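Local structure of putative tetrapyrrole (Corrin/porphyrin) methylase (Bacteroides fragilis, 3FFY) at residues G24-K29 / M33-S38; K37-E42 / M46-S51; H53-T58 / I106-A111; L10-L15 / S73-I78. The protein probably methylates the ribose 2'-oxygen of a cytidine in 16S rRNA with S-adenosylmethionine as donor, this chain being its C-terminal part. One frame throughout, in Å; residues are numbered along the deposited sequence. Where two conformers were deposited one is given.

Contact 1: G24-K29 / M33-S38; sequences GFLPQK and MTKLKS. With SO4 (sulfate ion), chain B.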
# COMPACT_ATOMS: atom_id res chain seq x y z
N GLY A 24 8.78 13.76 -10.92
CA GLY A 24 9.97 13.02 -11.36
C GLY A 24 11.08 13.13 -10.33
O GLY A 24 10.86 13.01 -9.15
N PHE A 25 12.29 13.39 -10.80
CA PHE A 25 13.46 13.51 -9.96
C PHE A 25 13.69 14.97 -9.68
O PHE A 25 13.63 15.79 -10.59
CB PHE A 25 14.66 12.99 -10.72
CG PHE A 25 14.60 11.51 -10.95
CD1 PHE A 25 15.06 10.62 -9.96
CD2 PHE A 25 14.09 10.99 -12.12
CE1 PHE A 25 15.00 9.26 -10.15
CE2 PHE A 25 14.05 9.62 -12.32
CZ PHE A 25 14.49 8.76 -11.32
N LEU A 26 13.98 15.29 -8.43
CA LEU A 26 14.44 16.63 -8.08
C LEU A 26 15.78 16.92 -8.70
O LEU A 26 16.62 16.03 -8.91
CB LEU A 26 14.60 16.74 -6.58
CG LEU A 26 13.39 17.04 -5.73
CD1 LEU A 26 13.80 16.62 -4.31
CD2 LEU A 26 13.11 18.55 -5.75
N PRO A 27 16.00 18.18 -9.02
CA PRO A 27 17.33 18.58 -9.38
C PRO A 27 18.29 18.24 -8.24
O PRO A 27 17.94 18.43 -7.08
CB PRO A 27 17.21 20.08 -9.53
CG PRO A 27 15.78 20.32 -9.85
CD PRO A 27 15.04 19.29 -9.09
N GLN A 28 19.46 17.71 -8.58
CA GLN A 28 20.44 17.33 -7.57
C GLN A 28 21.14 18.54 -6.99
O GLN A 28 21.55 18.52 -5.82
CB GLN A 28 21.50 16.39 -8.16
CG GLN A 28 21.00 14.98 -8.44
CD GLN A 28 20.77 14.17 -7.15
OE1 GLN A 28 21.74 13.78 -6.48
NE2 GLN A 28 19.49 13.91 -6.80
N LYS A 29 21.29 19.57 -7.82
CA LYS A 29 22.06 20.77 -7.45
C LYS A 29 21.37 22.02 -8.02
O LYS A 29 20.29 22.40 -7.54
CB LYS A 29 23.54 20.64 -7.92
CG LYS A 29 24.35 19.43 -7.34
CD LYS A 29 25.55 18.97 -8.26
CE LYS A 29 25.48 17.44 -8.67
NZ LYS A 29 24.73 17.12 -9.96
N MSE A 33 16.62 24.04 -4.98
CA MSE A 33 15.95 24.92 -4.03
C MSE A 33 14.81 25.66 -4.72
O MSE A 33 13.71 25.75 -4.18
CB MSE A 33 16.91 25.91 -3.38
CG MSE A 33 18.09 25.22 -2.68
SE MSE A 33 17.68 23.63 -1.57
CE MSE A 33 17.47 24.40 0.26
N THR A 34 15.05 26.14 -5.94
CA THR A 34 13.97 26.74 -6.72
C THR A 34 12.77 25.82 -6.91
O THR A 34 11.66 26.22 -6.62
CB THR A 34 14.46 27.15 -8.09
OG1 THR A 34 15.61 27.99 -7.91
CG2 THR A 34 13.35 27.89 -8.86
N LYS A 35 12.99 24.60 -7.39
CA LYS A 35 11.91 23.65 -7.50
C LYS A 35 11.20 23.46 -6.16
O LYS A 35 9.99 23.42 -6.13
CB LYS A 35 12.42 22.29 -7.98
CG LYS A 35 11.31 21.28 -8.23
CD LYS A 35 10.47 21.62 -9.48
CE LYS A 35 9.09 20.97 -9.44
NZ LYS A 35 8.44 20.86 -10.77
N LEU A 36 11.95 23.32 -5.07
CA LEU A 36 11.32 23.03 -3.76
C LEU A 36 10.45 24.21 -3.34
O LEU A 36 9.27 24.06 -2.96
CB LEU A 36 12.38 22.78 -2.69
CG LEU A 36 13.09 21.42 -2.64
CD1 LEU A 36 14.14 21.40 -1.53
CD2 LEU A 36 12.09 20.31 -2.43
N LYS A 37 11.08 25.37 -3.42
CA LYS A 37 10.45 26.64 -3.12
C LYS A 37 9.17 26.74 -3.94
O LYS A 37 8.14 27.21 -3.45
CB LYS A 37 11.40 27.79 -3.51
CG LYS A 37 11.42 29.01 -2.59
CD LYS A 37 12.21 30.16 -3.31
CE LYS A 37 11.95 31.57 -2.73
NZ LYS A 37 12.04 32.65 -3.79
N SER A 38 9.23 26.28 -5.20
CA SER A 38 8.09 26.40 -6.12
C SER A 38 6.90 25.54 -5.69
O SER A 38 5.74 25.87 -6.00
CB SER A 38 8.52 26.09 -7.57
OG SER A 38 8.17 24.78 -7.98
S SO4 B . 18.98 26.67 -6.78
O1 SO4 B . 19.07 25.38 -5.95
O2 SO4 B . 19.74 26.51 -8.09
O3 SO4 B . 19.22 27.82 -5.84
O4 SO4 B . 17.52 26.94 -7.21
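Lys35, the helix residue that meets both Leu26 and Pro27 across the contact, has its carbonyl oxygen gripped by a side chain one turn on: Ser38 OG donates to Lys35 O at 2.9 Å, tilted 24° from the carbonyl plane. At the other end of the segment Met33, a selenomethionine, gives its backbone N to a sulfate ion, with Met33 N to SO4 O1 at 3.0 Å and an N-H...O angle of 148°, and Gly31 N supplies another hydrogen bond. The ion, probably taken from the crystallisation liquor, is thus held by backbone N-H groups at the start of helix 32-38, where the helix end would be expected to favour a negative charge.

Past the sulfate the contact is apolar. It closes the loop that leads from strand 20-24 into helix 32-38, the first half of a beta-alpha-beta unit in the C-terminal part of a protein of the tetrapyrrole methylase family. Leu26 reaches over with one branch: its CD2 lies 3.9 Å from Leu36 CD2, the two side chains crossing at about a right angle, and 4.1 Å from Lys35 CG. Pro27 adds one ring carbon, CD standing 4.1 Å from Lys35 CB.

Lys35 therefore touches the loop through its aliphatic base. With CG anti to the backbone N (chi1 -175°) and a bend at chi2, its chain then leads away to a salt bridge between NZ and Glu23. Helix 55-66 lies next to the two leucines, Leu26 touching Thr58 while Leu36 touches Phe62 and Tyr65.

Contact 2: K37-E42 / M46-S51; sequences KSLVDE and MVFYES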
# COMPACT_ATOMS: atom_id res chain seq x y z
N LYS A 37 11.08 25.37 -3.42
CA LYS A 37 10.45 26.64 -3.12
C LYS A 37 9.17 26.74 -3.94
O LYS A 37 8.14 27.21 -3.45
CB LYS A 37 11.40 27.79 -3.51
CG LYS A 37 11.42 29.01 -2.59
CD LYS A 37 12.21 30.16 -3.31
CE LYS A 37 11.95 31.57 -2.73
NZ LYS A 37 12.04 32.65 -3.79
N SER A 38 9.23 26.28 -5.20
CA SER A 38 8.09 26.40 -6.12
C SER A 38 6.90 25.54 -5.69
O SER A 38 5.74 25.87 -6.00
CB SER A 38 8.52 26.09 -7.57
OG SER A 38 8.17 24.78 -7.98
N LEU A 39 7.15 24.45 -4.95
CA LEU A 39 6.06 23.50 -4.63
C LEU A 39 5.33 23.79 -3.31
O LEU A 39 4.36 23.08 -2.93
CB LEU A 39 6.60 22.09 -4.61
CG LEU A 39 7.03 21.59 -5.98
CD1 LEU A 39 7.80 20.29 -5.76
CD2 LEU A 39 5.82 21.44 -6.95
N VAL A 40 5.78 24.85 -2.64
CA VAL A 40 5.32 25.16 -1.28
C VAL A 40 3.79 25.38 -1.13
O VAL A 40 3.23 24.98 -0.11
CB VAL A 40 6.16 26.31 -0.68
CG1 VAL A 40 5.38 27.05 0.37
CG2 VAL A 40 7.47 25.72 -0.13
N ASP A 41 3.14 25.93 -2.17
CA ASP A 41 1.70 26.22 -2.15
C ASP A 41 0.88 25.21 -2.98
O ASP A 41 -0.29 25.44 -3.27
CB ASP A 41 1.46 27.68 -2.62
CG ASP A 41 2.68 28.27 -3.34
OD1 ASP A 41 2.89 29.51 -3.27
OD2 ASP A 41 3.44 27.49 -3.99
N GLU A 42 1.49 24.08 -3.34
CA GLU A 42 0.84 23.08 -4.16
C GLU A 42 -0.18 22.33 -3.31
O GLU A 42 0.20 21.73 -2.30
CB GLU A 42 1.89 22.11 -4.73
CG GLU A 42 1.36 21.05 -5.69
CD GLU A 42 0.42 21.61 -6.77
OE1 GLU A 42 0.86 22.39 -7.65
OE2 GLU A 42 -0.77 21.25 -6.74
N MSE A 46 1.88 15.23 -4.77
CA MSE A 46 3.04 15.33 -5.64
C MSE A 46 3.69 13.97 -5.66
O MSE A 46 3.73 13.29 -4.63
CB MSE A 46 4.00 16.35 -5.07
CG MSE A 46 3.43 17.74 -5.27
SE MSE A 46 4.17 19.00 -4.11
CE MSE A 46 3.23 18.42 -2.48
N VAL A 47 4.19 13.58 -6.82
CA VAL A 47 4.87 12.30 -6.94
C VAL A 47 6.26 12.55 -7.48
O VAL A 47 6.45 13.26 -8.50
CB VAL A 47 4.13 11.33 -7.89
CG1 VAL A 47 4.93 9.98 -7.99
CG2 VAL A 47 2.66 11.15 -7.41
N PHE A 48 7.23 11.98 -6.76
CA PHE A 48 8.66 12.09 -7.10
C PHE A 48 9.27 10.69 -7.14
O PHE A 48 8.80 9.78 -6.45
CB PHE A 48 9.43 12.84 -6.01
CG PHE A 48 8.86 14.19 -5.65
CD1 PHE A 48 9.36 15.35 -6.23
CD2 PHE A 48 7.88 14.29 -4.68
CE1 PHE A 48 8.84 16.60 -5.86
CE2 PHE A 48 7.36 15.52 -4.31
CZ PHE A 48 7.83 16.67 -4.90
N TYR A 49 10.35 10.56 -7.91
CA TYR A 49 11.25 9.39 -7.89
C TYR A 49 12.53 9.79 -7.21
O TYR A 49 12.99 10.94 -7.36
CB TYR A 49 11.57 8.91 -9.31
CG TYR A 49 10.43 8.24 -10.05
CD1 TYR A 49 9.51 7.47 -9.38
CD2 TYR A 49 10.32 8.33 -11.42
CE1 TYR A 49 8.50 6.82 -10.07
CE2 TYR A 49 9.32 7.66 -12.10
CZ TYR A 49 8.41 6.92 -11.41
OH TYR A 49 7.41 6.25 -12.05
N GLU A 50 13.11 8.86 -6.47
CA GLU A 50 14.34 9.13 -5.75
C GLU A 50 15.20 7.87 -5.63
O GLU A 50 14.70 6.73 -5.69
CB GLU A 50 14.01 9.69 -4.37
CG GLU A 50 15.17 10.30 -3.61
CD GLU A 50 15.90 11.33 -4.45
OE1 GLU A 50 15.52 12.51 -4.32
OE2 GLU A 50 16.77 10.93 -5.28
N SER A 51 16.50 8.09 -5.47
CA SER A 51 17.43 6.98 -5.25
C SER A 51 17.59 6.73 -3.76
O SER A 51 17.31 7.63 -2.91
CB SER A 51 18.76 7.28 -5.91
OG SER A 51 19.55 8.16 -5.14
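Leu39 starts its contact at the first side-chain atom: CB sits 4.0 Å from the selenium, SE, of Met46, a selenomethionine. At the fork beyond CG the two methyls part company. CD2 stays with Met46, 4.1 Å from the same SE, whereas CD1 runs on to Phe48 and ends 3.7 Å from CZ. That methyl lies in the plane of the Phe48 ring, so it meets the ring edge and not a face; the two side chains come from opposite directions.

The pairing joins the end of helix 32-38 and its type I turn, Leu39 to Glu42, with strand 45-50, the second strand of the beta-alpha-beta unit that begins with strand 20-24. The turn carries its own bond, Glu42 N to Leu39 O at 3.1 Å, and presents Glu42 to the strand as well.

Glu42 touches Met46 with carbon alone, CG lying 3.8 Å from SE as the two side chains run antiparallel alongside each other. Its CG is placed anti to the backbone N (chi1 -176°), and after a bend at chi2 the carboxylate OE2 accepts a hydrogen bond from Arg44 N. Phe62 of helix 55-66 meets the Phe48 ring with the planes at about 50°.

Contact 3: H53-T58 / I106-A111; sequences HRLLKT and IVIVLA
Leu55 and Ile108 owe their meeting to two extended torsions. Leu55 sets CG opposite its own backbone N (chi1 -178°), which throws both methyls toward the strand, and Ile108 extends its CD1 by a chi2 of 170°. The two side chains pass side by side, pointing opposite ways, and their methyls come very close: Leu55 CD1 to Ile108 CD1 is 3.3 Å, tighter than ordinary van der Waals contact, with Ile108 CG1 behind at 3.8 Å from Leu55 CD1.

The other branch of the leucine is more relaxed, Leu55 CD2 lying 4.0 Å from Ile106 CD1. Ile106 brings both CG1 and CD1 up to the leucine.

Here the first turn of helix 55-66 lies on one face of the mixed sheet, against its middle strand 106-110. The alternation of the strand divides the layers: Ile106 and Ile108 face this helix, while Val107 and Val109 turn the other way, onto helix 6-12.

One helical turn on from Leu55, Thr58 brings CG2 to 3.8 Å from Ile108 CD1, giving that methyl a second neighbour from the helix. Its hydroxyl is engaged elsewhere, since Thr58 OG1 is hydrogen-bonded to Glu50 OE1 and to Arg32 NH2. Beside this helix-to-strand pairing, Leu55 also touches Val74 of the adjacent strand and Pro102.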
# COMPACT_ATOMS: atom_id res chain seq x y z
N HIS A 53 20.15 6.35 -1.81
CA HIS A 53 21.18 7.13 -1.12
C HIS A 53 20.83 8.60 -0.96
O HIS A 53 21.48 9.28 -0.19
CB HIS A 53 22.53 7.01 -1.82
CG HIS A 53 23.08 5.62 -1.86
ND1 HIS A 53 22.42 4.57 -2.48
CD2 HIS A 53 24.24 5.10 -1.39
CE1 HIS A 53 23.14 3.47 -2.38
NE2 HIS A 53 24.26 3.77 -1.73
N ARG A 54 19.84 9.08 -1.70
CA ARG A 54 19.43 10.49 -1.65
C ARG A 54 18.14 10.66 -0.89
O ARG A 54 17.75 11.79 -0.59
CB ARG A 54 19.23 11.07 -3.06
CG ARG A 54 20.44 11.82 -3.61
CD ARG A 54 21.25 11.00 -4.57
NE ARG A 54 20.84 11.21 -5.97
CZ ARG A 54 21.55 10.86 -7.04
NH1 ARG A 54 22.74 10.27 -6.91
NH2 ARG A 54 21.07 11.11 -8.26
N LEU A 55 17.45 9.57 -0.56
CA LEU A 55 16.11 9.71 0.03
C LEU A 55 16.06 10.54 1.31
O LEU A 55 15.19 11.41 1.45
CB LEU A 55 15.46 8.34 0.29
CG LEU A 55 14.02 8.36 0.87
CD1 LEU A 55 13.02 9.10 -0.08
CD2 LEU A 55 13.60 6.94 1.18
N LEU A 56 16.98 10.30 2.24
CA LEU A 56 16.89 10.94 3.55
C LEU A 56 17.04 12.45 3.39
O LEU A 56 16.27 13.19 3.97
CB LEU A 56 17.98 10.44 4.50
CG LEU A 56 17.71 10.21 6.01
CD1 LEU A 56 18.96 10.61 6.82
CD2 LEU A 56 16.43 10.79 6.55
N LYS A 57 18.02 12.89 2.60
CA LYS A 57 18.18 14.34 2.30
C LYS A 57 16.89 14.93 1.73
O LYS A 57 16.40 15.95 2.23
CB LYS A 57 19.32 14.57 1.28
CG LYS A 57 19.61 16.07 0.95
CD LYS A 57 20.68 16.24 -0.16
CE LYS A 57 20.58 17.66 -0.83
NZ LYS A 57 21.75 17.98 -1.69
N THR A 58 16.34 14.28 0.70
CA THR A 58 15.10 14.76 0.08
C THR A 58 13.96 14.88 1.13
O THR A 58 13.25 15.90 1.18
CB THR A 58 14.69 13.88 -1.12
OG1 THR A 58 15.61 14.12 -2.18
CG2 THR A 58 13.28 14.22 -1.58
N ILE A 106 12.92 4.37 -5.25
CA ILE A 106 11.64 4.53 -4.60
C ILE A 106 10.84 5.63 -5.28
O ILE A 106 11.36 6.40 -6.08
CB ILE A 106 11.78 4.78 -3.08
CG1 ILE A 106 12.74 5.95 -2.78
CG2 ILE A 106 12.30 3.48 -2.40
CD1 ILE A 106 14.25 5.47 -2.53
N VAL A 107 9.56 5.65 -4.93
CA VAL A 107 8.61 6.66 -5.31
C VAL A 107 8.21 7.31 -3.99
O VAL A 107 7.95 6.62 -2.97
CB VAL A 107 7.32 6.03 -5.98
CG1 VAL A 107 6.31 7.11 -6.42
CG2 VAL A 107 7.68 5.07 -7.13
N ILE A 108 8.18 8.65 -4.00
CA ILE A 108 7.69 9.43 -2.92
C ILE A 108 6.37 10.05 -3.35
O ILE A 108 6.30 10.74 -4.38
CB ILE A 108 8.68 10.57 -2.50
CG1 ILE A 108 10.08 9.99 -2.30
CG2 ILE A 108 8.13 11.33 -1.24
CD1 ILE A 108 11.24 11.05 -2.13
N VAL A 109 5.33 9.78 -2.55
CA VAL A 109 4.01 10.40 -2.74
C VAL A 109 3.77 11.32 -1.56
O VAL A 109 3.64 10.86 -0.42
CB VAL A 109 2.88 9.36 -2.86
CG1 VAL A 109 1.49 10.05 -3.18
CG2 VAL A 109 3.26 8.38 -3.95
N LEU A 110 3.79 12.62 -1.84
CA LEU A 110 3.73 13.69 -0.86
C LEU A 110 2.36 14.38 -0.93
O LEU A 110 1.92 14.82 -1.98
CB LEU A 110 4.82 14.73 -1.17
CG LEU A 110 5.02 15.90 -0.17
CD1 LEU A 110 5.47 15.43 1.29
CD2 LEU A 110 5.97 16.98 -0.79
N ALA A 111 1.72 14.49 0.21
CA ALA A 111 0.46 15.22 0.36
C ALA A 111 0.66 16.68 0.03
O ALA A 111 1.71 17.28 0.35
CB ALA A 111 -0.11 15.03 1.83

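Contact 4: L10-L15 / S73-I78; sequences LVASGL and SVSREI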
# COMPACT_ATOMS: atom_id res chain seq x y z
N LEU A 10 0.92 5.49 -5.94
CA LEU A 10 -0.22 6.35 -5.66
C LEU A 10 -1.32 5.55 -4.98
O LEU A 10 -1.91 6.03 -4.03
CB LEU A 10 -0.81 7.02 -6.92
CG LEU A 10 -0.23 8.34 -7.43
CD1 LEU A 10 -0.70 8.57 -8.91
CD2 LEU A 10 -0.60 9.51 -6.45
N VAL A 11 -1.61 4.34 -5.49
CA VAL A 11 -2.66 3.49 -4.92
C VAL A 11 -2.36 3.10 -3.47
O VAL A 11 -3.22 3.16 -2.62
CB VAL A 11 -2.84 2.21 -5.76
CG1 VAL A 11 -3.81 1.25 -5.06
CG2 VAL A 11 -3.36 2.55 -7.10
N ALA A 12 -1.11 2.75 -3.21
CA ALA A 12 -0.62 2.32 -1.91
C ALA A 12 -0.61 3.44 -0.92
O ALA A 12 -0.55 3.19 0.28
CB ALA A 12 0.87 1.79 -2.07
N SER A 13 -0.64 4.68 -1.40
CA SER A 13 -0.27 5.83 -0.55
C SER A 13 -1.32 6.23 0.47
O SER A 13 -1.02 6.92 1.44
CB SER A 13 0.05 7.08 -1.39
OG SER A 13 -1.16 7.67 -1.86
N GLY A 14 -2.55 5.84 0.23
CA GLY A 14 -3.65 6.36 0.99
C GLY A 14 -3.81 7.89 0.96
O GLY A 14 -4.47 8.45 1.85
N LEU A 15 -3.24 8.57 -0.06
CA LEU A 15 -3.35 10.03 -0.22
C LEU A 15 -4.25 10.33 -1.43
O LEU A 15 -4.49 9.45 -2.26
CB LEU A 15 -1.95 10.69 -0.35
CG LEU A 15 -1.02 10.66 0.87
CD1 LEU A 15 0.39 11.18 0.51
CD2 LEU A 15 -1.64 11.44 2.01
N SER A 73 4.31 9.10 1.66
CA SER A 73 4.34 7.64 1.47
C SER A 73 5.57 7.37 0.62
O SER A 73 5.71 7.98 -0.46
CB SER A 73 3.11 7.18 0.67
OG SER A 73 2.96 5.77 0.72
N VAL A 74 6.42 6.44 1.04
CA VAL A 74 7.56 6.05 0.25
C VAL A 74 7.40 4.57 -0.09
O VAL A 74 7.13 3.73 0.80
CB VAL A 74 8.89 6.40 0.96
CG1 VAL A 74 10.07 5.70 0.24
CG2 VAL A 74 9.04 7.96 1.08
N SER A 75 7.48 4.29 -1.38
CA SER A 75 7.17 2.98 -1.89
C SER A 75 8.25 2.42 -2.80
O SER A 75 8.90 3.12 -3.62
CB SER A 75 5.84 2.97 -2.68
OG SER A 75 4.76 3.26 -1.82
N ARG A 76 8.36 1.11 -2.71
CA ARG A 76 9.24 0.39 -3.56
C ARG A 76 8.45 -0.70 -4.24
O ARG A 76 7.68 -1.45 -3.62
CB ARG A 76 10.35 -0.18 -2.70
CG ARG A 76 11.44 -0.81 -3.51
CD ARG A 76 12.42 -1.44 -2.63
NE ARG A 76 12.86 -2.67 -3.25
CZ ARG A 76 12.79 -3.87 -2.68
NH1 ARG A 76 12.33 -4.00 -1.43
NH2 ARG A 76 13.21 -4.94 -3.35
N GLU A 77 8.60 -0.76 -5.55
CA GLU A 77 7.87 -1.72 -6.31
C GLU A 77 8.67 -3.03 -6.37
O GLU A 77 9.73 -3.05 -6.96
CB GLU A 77 7.62 -1.19 -7.71
CG GLU A 77 7.03 -2.27 -8.57
CD GLU A 77 6.77 -1.86 -10.01
OE1 GLU A 77 6.86 -2.77 -10.86
OE2 GLU A 77 6.49 -0.66 -10.28
N ILE A 78 8.21 -4.09 -5.73
CA ILE A 78 8.92 -5.38 -5.83
C ILE A 78 8.49 -6.12 -7.09
O ILE A 78 9.27 -6.90 -7.61
CB ILE A 78 8.71 -6.25 -4.60
CG1 ILE A 78 9.25 -5.54 -3.36
CG2 ILE A 78 9.35 -7.62 -4.80
CD1 ILE A 78 8.49 -5.86 -2.09
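Ser13 and Ser73 form the close part of this contact. Ser13 CB is 3.7 Å from Ser73 CB. Ser73 OG, swung anti to its backbone N by a chi1 of -167°, lies over the main chain of its partner, 3.5 Å from Ser13 CA. The two meet by van der Waals contact, and the Ser13 hydroxyl makes its bonds within its own segment. Ser13 OG donates to Leu10 O at 2.8 Å and accepts from Leu15 N at 2.9 Å, the latter bond making an ST turn. Leu10 O also takes Ser13 N at 3.2 Å, so a single carbonyl oxygen holds both the backbone and the side chain of the serine, both donors coming in from one side of the carbonyl plane.

Small side chains allow helix 6-12 and the turn after it to come down close on strand 71-77, on the sheet face away from helix 55-66. Backbone bonds tie this strand to strand 106-110 on one flank, through Ser73 and Ser75, and to strand 82-87 on the other, through Val74 and Arg76.

Further along, the fit is looser. Ala12 offers its methyl alone, CB standing 4.2 Å from Ser75 OG, while that hydroxyl has its hydrogen bond with Thr85 OG1 of strand 82-87. On the outer side the chain turns at Gly14, exposed and with positive phi (58°), while Val11 packs on Arg87 of the second subunit.

In the fold
Contact 3 lies nearest the middle of the chain, its centre about 4 Å from the chain's centre, and is purely apolar; contacts 2 and 4 are buried too, on opposite sides of that centre, whereas contact 1 is only partly buried and ends in a bound anion. Contacts 1 and 2 share helix 32-38 and, with strands 20-24 and 45-50, make up one beta-alpha-beta unit. Strands 45-50, 106-110 and 71-77, neighbours in the sheet, carry contacts 2, 3 and 4 in turn. Leucines, isoleucines, a selenomethionine and the Phe48 ring pack beneath helices 32-38 and 55-66, while the serines and alanine of contact 4 serve the other face.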